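Side-chain contacts in phosphate ABC transporter, phosphate-binding protein (Clostridium perfringens, PDB 4Q8R), which probably captures phosphate with high affinity outside the cell and delivers it to an ABC-type transporter for import: residues 43-48 and 69-74; 208-213 and 223-228. All blocks are in the same frame, centred on the assembly; numbering follows the deposited sequence.

Contact 1 (43-48 and 69-74); sequences AGIKNA and AGLKEV. With ZN (zinc ion), chain F.
Leu-71 reaches across to helix 41-50 with both prongs of its fork. CD1 lies 3.8 Å from CG2 of Ile-45, the two side chains meeting at a slant, while CD2 lies 3.9 Å from CB of Ala-48. Ile-45 and Ala-48 are one helical turn apart, so the fork spans successive turns on the same side of the helix. Ile-45 presents its short branch: with chi1 at -67°, CG2 stands anti to the backbone N and faces the leucine, and the loop residue Arg-60 also packs against this side chain. Met-49 of the same helix touches Leu-71 as well.

The next shell sets where the leucine starts. Gly-70, with phi at +93°, turns the chain after helix 64-68, and strand 71-86 follows. Lys-67, from that helix, hydrogen-bonds the carbonyl O of Leu-71 through NZ and makes a salt bridge to OE1 of Glu-73. Glu-73, modelled in two conformers, binds a zinc ion in the one described here through OE2 at 2.2 Å, with OE1 a looser 2.8 Å away; Asp-61 and a water complete the coordination seen here.

Across the interface the chemistry is purely apolar: the contact rests on van der Waals packing and the burial of apolar surface, while the charged groups and the metal act on the strand beside it.

Contact 2 (208-213 and 223-228); sequences FLAVYK and SFIDFI
The ring of Tyr-212 meets CD1 of Ile-225; the methyl lies 3.9 Å from both CD2 and CE2, approaching that bond obliquely. CB points toward the helix, and a chi1 of 60°, with CG between the backbone N and the carbonyl carbon, lays the CD2-CE2 bond beside the isoleucine methyl without aiming the ring at it. Val-74 and Leu-217 also pack on this tyrosine. Phe-224 belongs to the helix: CD1 of Ile-228 rests over one face, 3.8 Å from the ring plane and nearer its periphery than its centre, and the phenylalanine ring meets that of Phe-25 in helix 15-28 with the planes inclined at about 55°.

Helix 219-229 packs one flank on the sheet through Ile-225, and Phe-224 reaches from it to helix 15-28, in the alpha/beta packing of periplasmic binding proteins. Strand 205-213 alternates sides, directing Ala-210 and Tyr-212 at the helix and Val-211 away from it. Ile-225 is the helix residue that reaches the strand. Its chain runs extended to CD1 (chi2 176°), though this residue is modelled in two conformers. The same CD1 is 4.4 Å from CB of Ala-210, and Ile-55 of the neighbouring strand 55-58 touches both residues.

Overall arrangement
The centres of contacts 1 and 2 are 11 Å apart, and both segments of contact 1 precede those of contact 2 in the sequence. They meet through the sheet, where strands 71-86 and 205-213 run antiparallel as neighbours; probable hydrogen bonds of 2.8 Å join Lys-72 N to Tyr-212 O and Val-74 N to Ala-210 O. The two helices cover opposite faces of this sheet, 41-50 on one and 219-229 on the other. Val-74 shows the alternation, reaching Ile-225 on the face opposite Leu-71. Early and late parts of the chain are thereby built into one alpha/beta layer structure, consistent with a lobe of the PBP fold.

Contact 1 (43-48 and 69-74)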
loop_
_atom_site.group_PDB
_atom_site.type_symbol
_atom_site.label_atom_id
_atom_site.label_comp_id
_atom_site.label_asym_id
_atom_site.label_seq_id
_atom_site.Cartn_x
_atom_site.Cartn_y
_atom_site.Cartn_z
ATOM N N ALA A 43 9.304 1.258 8.958
ATOM C CA ALA A 43 9.703 2.244 9.939
ATOM C C ALA A 43 8.585 2.480 10.975
ATOM O O ALA A 43 8.843 2.735 12.144
ATOM C CB ALA A 43 10.086 3.531 9.274
ATOM N N GLY A 44 7.340 2.443 10.533
ATOM C CA GLY A 44 6.275 2.623 11.512
ATOM C C GLY A 44 6.183 1.432 12.487
ATOM O O GLY A 44 5.967 1.620 13.668
ATOM N N ILE A 45 6.374 0.228 11.992
ATOM C CA ILE A 45 6.403 -0.979 12.812
ATOM C C ILE A 45 7.521 -0.879 13.820
ATOM O O ILE A 45 7.319 -1.174 15.038
ATOM C CB ILE A 45 6.535 -2.260 11.998
ATOM C CG1 ILE A 45 5.271 -2.515 11.151
ATOM C CG2 ILE A 45 6.795 -3.448 12.880
ATOM C CD1 ILE A 45 5.474 -3.495 10.032
ATOM N N LYS A 46 8.697 -0.484 13.359
ATOM C CA LYS A 46 9.813 -0.293 14.284
ATOM C C LYS A 46 9.567 0.798 15.323
ATOM O O LYS A 46 9.944 0.638 16.534
ATOM C CB LYS A 46 11.043 0.088 13.462
ATOM C CG LYS A 46 12.263 0.300 14.310
ATOM C CD LYS A 46 12.627 -1.001 14.981
ATOM C CE LYS A 46 13.455 -1.956 14.134
ATOM N NZ LYS A 46 14.379 -2.410 15.167
ATOM N N ASN A 47 8.903 1.888 14.918
ATOM C CA ASN A 47 8.529 2.911 15.885
ATOM C C ASN A 47 7.548 2.377 16.955
ATOM O O ASN A 47 7.658 2.705 18.163
ATOM C CB ASN A 47 7.913 4.120 15.215
ATOM C CG ASN A 47 8.937 5.032 14.586
ATOM O OD1 ASN A 47 10.139 4.967 14.912
ATOM N ND2 ASN A 47 8.470 5.928 13.709
ATOM N N ALA A 48 6.629 1.517 16.551
ATOM C CA ALA A 48 5.752 0.863 17.524
ATOM C C ALA A 48 6.512 -0.117 18.437
ATOM O O ALA A 48 6.257 -0.129 19.636
ATOM C CB ALA A 48 4.580 0.173 16.829
ATOM N N ALA A 69 8.424 -8.678 19.457
ATOM C CA ALA A 69 8.603 -7.495 20.270
ATOM C C ALA A 69 7.369 -7.182 21.091
ATOM O O ALA A 69 7.364 -6.169 21.787
ATOM C CB ALA A 69 8.955 -6.295 19.411
ATOM N N GLY A 70 6.322 -8.009 20.982
ATOM C CA GLY A 70 5.080 -7.846 21.770
ATOM C C GLY A 70 3.996 -7.039 21.059
ATOM O O GLY A 70 3.196 -6.348 21.705
ATOM N N LEU A 71 3.978 -7.073 19.729
ATOM C CA LEU A 71 2.992 -6.259 19.005
ATOM C C LEU A 71 1.697 -6.991 18.767
ATOM O O LEU A 71 1.707 -8.114 18.319
ATOM C CB LEU A 71 3.540 -5.750 17.670
ATOM C CG LEU A 71 4.664 -4.709 17.631
ATOM C CD1 LEU A 71 5.093 -4.528 16.156
ATOM C CD2 LEU A 71 4.268 -3.387 18.279
ATOM N N LYS A 72 0.581 -6.365 19.165
ATOM C CA LYS A 72 -0.750 -6.815 18.797
ATOM C C LYS A 72 -1.056 -6.242 17.418
ATOM O O LYS A 72 -0.571 -5.179 17.063
ATOM C CB LYS A 72 -1.745 -6.284 19.820
ATOM C CG LYS A 72 -1.516 -6.812 21.252
ATOM C CD LYS A 72 -1.429 -8.345 21.311
ATOM C CE LYS A 72 -1.435 -8.914 22.745
ATOM N NZ LYS A 72 -2.757 -8.771 23.445
ATOM N N GLU A 73 -1.869 -6.960 16.657
ATOM C CA GLU A 73 -2.301 -6.461 15.374
ATOM C C GLU A 73 -3.778 -6.358 15.253
ATOM O O GLU A 73 -4.551 -7.203 15.757
ATOM C CB GLU A 73 -1.800 -7.365 14.275
ATOM C CG GLU A 73 -0.414 -7.843 14.547
ATOM C CD GLU A 73 -0.097 -8.977 13.639
ATOM O OE1 GLU A 73 0.302 -10.039 14.139
ATOM O OE2 GLU A 73 -0.342 -8.831 12.425
ATOM N N VAL A 74 -4.203 -5.304 14.591
ATOM C CA VAL A 74 -5.639 -5.121 14.300
ATOM C C VAL A 74 -5.744 -4.840 12.790
ATOM O O VAL A 74 -5.249 -3.808 12.309
ATOM C CB VAL A 74 -6.249 -3.937 15.092
ATOM C CG1 VAL A 74 -7.652 -3.660 14.662
ATOM C CG2 VAL A 74 -6.202 -4.224 16.560
HETATM ZN ZN ZN F . -0.001 -10.782 11.504
HETATM O O HOH W 1 -1.467 -10.787 10.537
#

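Contact 2 (208-213 and 223-228)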
loop_
_atom_site.group_PDB
_atom_site.type_symbol
_atom_site.label_atom_id
_atom_site.label_comp_id
_atom_site.label_asym_id
_atom_site.label_seq_id
_atom_site.Cartn_x
_atom_site.Cartn_y
_atom_site.Cartn_z
ATOM N N PHE A 208 -4.234 -3.922 5.746
ATOM C CA PHE A 208 -3.836 -2.748 6.506
ATOM C C PHE A 208 -3.957 -3.106 7.968
ATOM O O PHE A 208 -5.029 -3.579 8.391
ATOM C CB PHE A 208 -4.677 -1.534 6.193
ATOM C CG PHE A 208 -4.407 -0.855 4.863
ATOM C CD1 PHE A 208 -3.408 -1.270 3.946
ATOM C CD2 PHE A 208 -5.145 0.291 4.524
ATOM C CE1 PHE A 208 -3.196 -0.571 2.769
ATOM C CE2 PHE A 208 -4.900 0.992 3.376
ATOM C CZ PHE A 208 -3.922 0.564 2.482
ATOM N N LEU A 209 -2.857 -2.921 8.710
ATOM C CA LEU A 209 -2.792 -3.215 10.140
ATOM C C LEU A 209 -2.470 -1.994 10.941
ATOM O O LEU A 209 -1.636 -1.149 10.542
ATOM C CB LEU A 209 -1.723 -4.285 10.447
ATOM C CG LEU A 209 -1.765 -5.600 9.704
ATOM C CD1 LEU A 209 -0.541 -6.436 10.055
ATOM C CD2 LEU A 209 -3.078 -6.320 9.969
ATOM N N ALA A 210 -3.149 -1.871 12.093
ATOM C CA ALA A 210 -2.734 -1.011 13.161
ATOM C C ALA A 210 -2.064 -1.952 14.181
ATOM O O ALA A 210 -2.673 -2.994 14.550
ATOM C CB ALA A 210 -3.981 -0.383 13.787
ATOM N N VAL A 211 -0.833 -1.626 14.607
ATOM C CA VAL A 211 -0.062 -2.426 15.477
ATOM C C VAL A 211 0.379 -1.592 16.678
ATOM O O VAL A 211 0.602 -0.389 16.585
ATOM C CB VAL A 211 1.164 -3.111 14.796
ATOM C CG1 VAL A 211 0.719 -3.926 13.605
ATOM C CG2 VAL A 211 2.245 -2.084 14.407
ATOM N N TYR A 212 0.448 -2.245 17.826
ATOM C CA TYR A 212 0.675 -1.540 19.084
ATOM C C TYR A 212 1.107 -2.572 20.135
ATOM O O TYR A 212 0.837 -3.763 20.029
ATOM C CB TYR A 212 -0.589 -0.787 19.540
ATOM C CG TYR A 212 -1.775 -1.665 19.769
ATOM C CD1 TYR A 212 -1.975 -2.301 21.005
ATOM C CD2 TYR A 212 -2.695 -1.891 18.744
ATOM C CE1 TYR A 212 -3.061 -3.097 21.222
ATOM C CE2 TYR A 212 -3.834 -2.697 18.964
ATOM C CZ TYR A 212 -4.000 -3.301 20.204
ATOM O OH TYR A 212 -5.052 -4.132 20.465
ATOM N N LYS A 213 1.780 -2.074 21.152
ATOM C CA LYS A 213 2.003 -2.803 22.373
ATOM C C LYS A 213 0.861 -2.494 23.375
ATOM O O LYS A 213 0.482 -1.325 23.568
ATOM C CB LYS A 213 3.321 -2.384 22.969
ATOM C CG LYS A 213 4.521 -2.706 22.125
ATOM C CD LYS A 213 5.680 -2.377 23.026
ATOM C CE LYS A 213 6.937 -3.012 22.584
ATOM N NZ LYS A 213 7.975 -2.194 23.258
ATOM N N SER A 223 -9.779 3.980 21.677
ATOM C CA SER A 223 -10.966 4.661 21.110
ATOM C C SER A 223 -10.910 4.908 19.649
ATOM O O SER A 223 -11.896 4.706 18.930
ATOM C CB SER A 223 -11.177 6.050 21.752
ATOM O OG SER A 223 -11.982 5.827 22.775
ATOM N N PHE A 224 -9.766 5.408 19.216
ATOM C CA PHE A 224 -9.551 5.641 17.798
ATOM C C PHE A 224 -9.630 4.355 16.976
ATOM O O PHE A 224 -10.285 4.350 15.954
ATOM C CB PHE A 224 -8.252 6.416 17.579
ATOM C CG PHE A 224 -8.001 6.802 16.159
ATOM C CD1 PHE A 224 -8.996 7.447 15.406
ATOM C CD2 PHE A 224 -6.784 6.536 15.564
ATOM C CE1 PHE A 224 -8.794 7.801 14.064
ATOM C CE2 PHE A 224 -6.556 6.893 14.273
ATOM C CZ PHE A 224 -7.553 7.492 13.486
ATOM N N ILE A 225 -8.960 3.271 17.402
ATOM C CA ILE A 225 -8.984 2.027 16.652
ATOM C C ILE A 225 -10.437 1.494 16.610
ATOM O O ILE A 225 -10.903 0.980 15.596
ATOM C CB ILE A 225 -8.085 1.023 17.316
ATOM C CG1 ILE A 225 -6.604 1.466 17.117
ATOM C CG2 ILE A 225 -8.337 -0.361 16.760
ATOM C CD1 ILE A 225 -5.585 0.597 17.814
ATOM N N ASP A 226 -11.143 1.564 17.738
ATOM C CA ASP A 226 -12.546 1.118 17.788
ATOM C C ASP A 226 -13.394 1.939 16.817
ATOM O O ASP A 226 -14.312 1.406 16.164
ATOM C CB ASP A 226 -13.072 1.173 19.238
ATOM C CG ASP A 226 -12.516 0.022 20.128
ATOM O OD1 ASP A 226 -11.975 -1.000 19.617
ATOM O OD2 ASP A 226 -12.604 0.165 21.369
ATOM N N PHE A 227 -13.086 3.230 16.689
ATOM C CA PHE A 227 -13.823 4.050 15.736
ATOM C C PHE A 227 -13.571 3.599 14.300
ATOM O O PHE A 227 -14.453 3.551 13.487
ATOM C CB PHE A 227 -13.443 5.488 15.855
ATOM C CG PHE A 227 -14.035 6.329 14.793
ATOM C CD1 PHE A 227 -15.367 6.706 14.875
ATOM C CD2 PHE A 227 -13.285 6.730 13.677
ATOM C CE1 PHE A 227 -15.920 7.506 13.889
ATOM C CE2 PHE A 227 -13.845 7.508 12.681
ATOM C CZ PHE A 227 -15.160 7.901 12.778
ATOM N N ILE A 228 -12.317 3.299 13.983
ATOM C CA ILE A 228 -11.974 2.839 12.624
ATOM C C ILE A 228 -12.706 1.543 12.278
ATOM O O ILE A 228 -13.129 1.317 11.135
ATOM C CB ILE A 228 -10.456 2.649 12.467
ATOM C CG1 ILE A 228 -9.731 3.968 12.597
ATOM C CG2 ILE A 228 -10.134 1.967 11.112
ATOM C CD1 ILE A 228 -8.194 3.750 12.674
#